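Local coordinates for catalytic domain of the nuclear inclusion protein A (nia) (Tobacco etch virus, PDB 1LVM) that cleaves polypeptides as a chymotrypsin-type cysteine protease of family C4, probably cutting the viral polyprotein at specific sites, at residues A[52-57]-A[87-92]. The protein carries 1 engineered substitution. Numbering follows the deposited sequence.
Sequences NKHLFR and GRDMII
D89 and H54 illustrate how a buried carboxylate can fix both the backbone and the ring of a histidine. The D89 side chain extends with CG opposite its own backbone N (chi1 178°), which brings both oxygens to the 3-10 turn that begins at K53. D89 OD1 takes the backbone N of H54 at 2.9 Å, nearly along its C-O axis. D89 OD2 accepts ND1 of H54 at 3.1 Å on its syn side, the oxygen lying in the ring plane. From the opposite face of the carboxylate, N52 ND2 reaches the same D89 OD2 at 2.9 Å in an almost straight bond (162°); S176 OG is a further partner of OD2. Carboxylate position and ring rotation are thus fixed together.

Next to this tight polar centre, I91 CG2 packs against the backbone of N52, 3.5 Å from its O. The contact is thinner at F56, where CD2 meets I91 CD1 at 3.6 Å. Toward the partly exposed end at G87 and R88, the link rests on K53: its chain bends at chi3 (-82°) and carries NZ to R88 O at 2.9 Å, while NZ also bonds I85 O and K53 makes a cation-pi contact with W219. R88 NH2 hydrogen-bonds S189 OG.

An aromatic side chain of the bound peptide stacks on the H54 ring and packs against D89, and C159 touches N52. As expected for a chymotrypsin-type cysteine protease, H54 and D89 are probably the His-Asp pair of the Cys-His-Asp catalytic triad, C159 being its likely cysteine.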
ATOM      1  N   ASN A  52      -1.840   4.281   2.043  1.00 10.53           N
ATOM      2  CA  ASN A  52      -1.261   4.735   3.323  1.00 13.12           C
ATOM      3  C   ASN A  52      -2.094   5.854   3.950  1.00 15.56           C
ATOM      4  O   ASN A  52      -2.532   6.755   3.256  1.00 13.87           O
ATOM      5  CB  ASN A  52       0.139   5.319   3.076  1.00 13.68           C
ATOM      6  CG  ASN A  52       1.062   4.326   2.417  1.00 20.21           C
ATOM      7  OD1 ASN A  52       1.052   4.158   1.181  1.00 18.23           O
ATOM      8  ND2 ASN A  52       1.870   3.652   3.234  1.00 13.69           N
ATOM      9  N   LYS A  53      -2.269   5.819   5.270  1.00 16.03           N
ATOM     10  CA  LYS A  53      -2.977   6.857   5.949  1.00 13.48           C
ATOM     11  C   LYS A  53      -2.216   8.193   5.751  1.00 12.58           C
ATOM     12  O   LYS A  53      -2.852   9.254   5.670  1.00 15.95           O
ATOM     13  CB  LYS A  53      -3.038   6.489   7.458  1.00 14.37           C
ATOM     14  CG  LYS A  53      -4.080   7.229   8.276  1.00 17.19           C
ATOM     15  CD  LYS A  53      -4.021   6.819   9.756  1.00 16.77           C
ATOM     16  CE  LYS A  53      -4.786   5.512  10.039  1.00 21.53           C
ATOM     17  NZ  LYS A  53      -4.560   5.102  11.472  1.00 25.23           N
ATOM     18  N   HIS A  54      -0.882   8.186   5.628  1.00 12.25           N
ATOM     19  CA  HIS A  54      -0.192   9.465   5.517  1.00 15.76           C
ATOM     20  C   HIS A  54      -0.438  10.194   4.220  1.00 21.02           C
ATOM     21  O   HIS A  54      -0.009  11.306   4.048  1.00 17.71           O
ATOM     22  CB  HIS A  54       1.317   9.364   5.839  1.00 13.61           C
ATOM     23  CG  HIS A  54       2.122   8.733   4.773  1.00 14.42           C
ATOM     24  ND1 HIS A  54       2.409   7.392   4.778  1.00 15.73           N
ATOM     25  CD2 HIS A  54       2.690   9.256   3.640  1.00 17.79           C
ATOM     26  CE1 HIS A  54       3.121   7.116   3.707  1.00 18.77           C
ATOM     27  NE2 HIS A  54       3.311   8.222   2.992  1.00 18.00           N
ATOM     28  N   LEU A  55      -1.136   9.560   3.297  1.00 16.25           N
ATOM     29  CA  LEU A  55      -1.530  10.264   2.070  1.00 15.38           C
ATOM     30  C   LEU A  55      -2.359  11.511   2.509  1.00 15.74           C
ATOM     31  O   LEU A  55      -2.429  12.532   1.806  1.00 16.41           O
ATOM     32  CB  LEU A  55      -2.471   9.335   1.265  1.00 10.88           C
ATOM     33  CG  LEU A  55      -3.072   9.955  -0.018  1.00 14.11           C
ATOM     34  CD1 LEU A  55      -1.958  10.481  -0.939  1.00 16.55           C
ATOM     35  CD2 LEU A  55      -3.891   8.897  -0.756  1.00 17.62           C
ATOM     36  N   PHE A  56      -3.052  11.354   3.624  1.00 14.16           N
ATOM     37  CA  PHE A  56      -3.939  12.413   4.148  1.00 15.66           C
ATOM     38  C   PHE A  56      -3.352  13.305   5.235  1.00 17.56           C
ATOM     39  O   PHE A  56      -4.061  13.766   6.101  1.00 15.83           O
ATOM     40  CB  PHE A  56      -5.282  11.789   4.596  1.00 15.09           C
ATOM     41  CG  PHE A  56      -6.088  11.315   3.440  1.00 17.70           C
ATOM     42  CD1 PHE A  56      -6.766  12.225   2.636  1.00 16.08           C
ATOM     43  CD2 PHE A  56      -6.139   9.974   3.118  1.00 21.14           C
ATOM     44  CE1 PHE A  56      -7.504  11.791   1.513  1.00 14.91           C
ATOM     45  CE2 PHE A  56      -6.874   9.519   1.999  1.00 20.44           C
ATOM     46  CZ  PHE A  56      -7.552  10.408   1.204  1.00 19.76           C
ATOM     47  N   ARG A  57      -2.038  13.507   5.178  1.00 15.68           N
ATOM     48  CA  ARG A  57      -1.332  14.463   6.044  1.00 23.87           C
ATOM     49  C   ARG A  57      -2.135  15.740   5.840  1.00 24.14           C
ATOM     50  O   ARG A  57      -2.365  16.502   6.776  1.00 19.38           O
ATOM     51  CB  ARG A  57       0.124  14.648   5.543  1.00 13.44           C
ATOM     52  CG  ARG A  57       0.931  15.816   6.168  1.00 23.72           C
ATOM     53  CD  ARG A  57       0.824  15.842   7.662  1.00 32.20           C
ATOM     54  NE  ARG A  57       1.483  17.052   8.187  1.00 72.94           N
ATOM     55  CZ  ARG A  57       0.826  18.122   8.634  1.00 35.46           C
ATOM     56  NH1 ARG A  57      -0.496  18.119   8.625  1.00 32.32           N
ATOM     57  NH2 ARG A  57       1.469  19.184   9.084  1.00 39.51           N
ATOM     58  N   GLY A  87      -4.272   2.768  14.568  1.00 23.57           N
ATOM     59  CA  GLY A  87      -2.884   2.543  14.924  1.00 22.96           C
ATOM     60  C   GLY A  87      -1.909   2.119  13.850  1.00 28.83           C
ATOM     61  O   GLY A  87      -0.768   1.863  14.197  1.00 19.40           O
ATOM     62  N   ARG A  88      -2.335   2.074  12.583  1.00 16.42           N
ATOM     63  CA  ARG A  88      -1.489   1.618  11.416  1.00 20.64           C
ATOM     64  C   ARG A  88      -1.478   2.726  10.353  1.00 18.46           C
ATOM     65  O   ARG A  88      -2.411   3.524  10.259  1.00 18.14           O
ATOM     66  CB  ARG A  88      -2.110   0.379  10.690  1.00 12.31           C
ATOM     67  CG  ARG A  88      -1.904  -0.959  11.444  1.00 29.97           C
ATOM     68  CD  ARG A  88      -2.563  -2.174  10.805  1.00 23.16           C
ATOM     69  NE  ARG A  88      -1.809  -3.439  11.097  1.00 17.07           N
ATOM     70  CZ  ARG A  88      -1.994  -4.148  12.193  1.00 35.53           C
ATOM     71  NH1 ARG A  88      -2.879  -3.724  13.067  1.00 19.27           N
ATOM     72  NH2 ARG A  88      -1.327  -5.286  12.415  1.00 50.81           N
ATOM     73  N   ASP A  89      -0.436   2.743   9.531  1.00 11.64           N
ATOM     74  CA  ASP A  89      -0.382   3.684   8.410  1.00 11.26           C
ATOM     75  C   ASP A  89      -1.190   3.061   7.269  1.00 14.17           C
ATOM     76  O   ASP A  89      -0.641   2.776   6.159  1.00 14.01           O
ATOM     77  CB  ASP A  89       1.074   3.872   7.969  1.00 14.25           C
ATOM     78  CG  ASP A  89       1.230   4.802   6.761  1.00 17.76           C
ATOM     79  OD1 ASP A  89       0.402   5.745   6.592  1.00 14.61           O
ATOM     80  OD2 ASP A  89       2.202   4.551   5.970  1.00 16.56           O
ATOM     81  N   MET A  90      -2.481   2.919   7.470  1.00 12.54           N
ATOM     82  CA  MET A  90      -3.331   2.330   6.428  1.00 10.14           C
ATOM     83  C   MET A  90      -4.714   2.924   6.446  1.00 14.56           C
ATOM     84  O   MET A  90      -5.288   3.175   7.525  1.00 15.36           O
ATOM     85  CB  MET A  90      -3.446   0.770   6.612  1.00 12.37           C
ATOM     86  CG  MET A  90      -4.095   0.063   5.369  1.00 12.24           C
ATOM     87  SD  MET A  90      -4.272  -1.713   5.599  1.00 16.39           S
ATOM     88  CE  MET A  90      -2.602  -2.149   5.094  1.00 15.25           C
ATOM     89  N   ILE A  91      -5.281   3.164   5.274  1.00  8.24           N
ATOM     90  CA  ILE A  91      -6.626   3.760   5.279  1.00 11.39           C
ATOM     91  C   ILE A  91      -7.338   3.214   4.056  1.00 15.56           C
ATOM     92  O   ILE A  91      -6.688   2.783   3.104  1.00 12.92           O
ATOM     93  CB  ILE A  91      -6.469   5.343   5.154  1.00 13.68           C
ATOM     94  CG1 ILE A  91      -7.822   6.098   5.395  1.00 12.72           C
ATOM     95  CG2 ILE A  91      -5.885   5.745   3.765  1.00 10.25           C
ATOM     96  CD1 ILE A  91      -7.597   7.617   5.453  1.00 15.87           C
ATOM     97  N   ILE A  92      -8.663   3.179   4.091  1.00 12.11           N
ATOM     98  CA  ILE A  92      -9.355   2.725   2.847  1.00 13.44           C
ATOM     99  C   ILE A  92     -10.190   3.877   2.354  1.00 20.52           C
ATOM    100  O   ILE A  92     -10.916   4.485   3.132  1.00 15.50           O
ATOM    101  CB  ILE A  92     -10.296   1.537   3.081  1.00 15.51           C
ATOM    102  CG1 ILE A  92      -9.547   0.415   3.784  1.00 10.95           C
ATOM    103  CG2 ILE A  92     -10.915   1.076   1.717  1.00 12.92           C
ATOM    104  CD1 ILE A  92     -10.481  -0.734   4.300  1.00 14.02           C
TER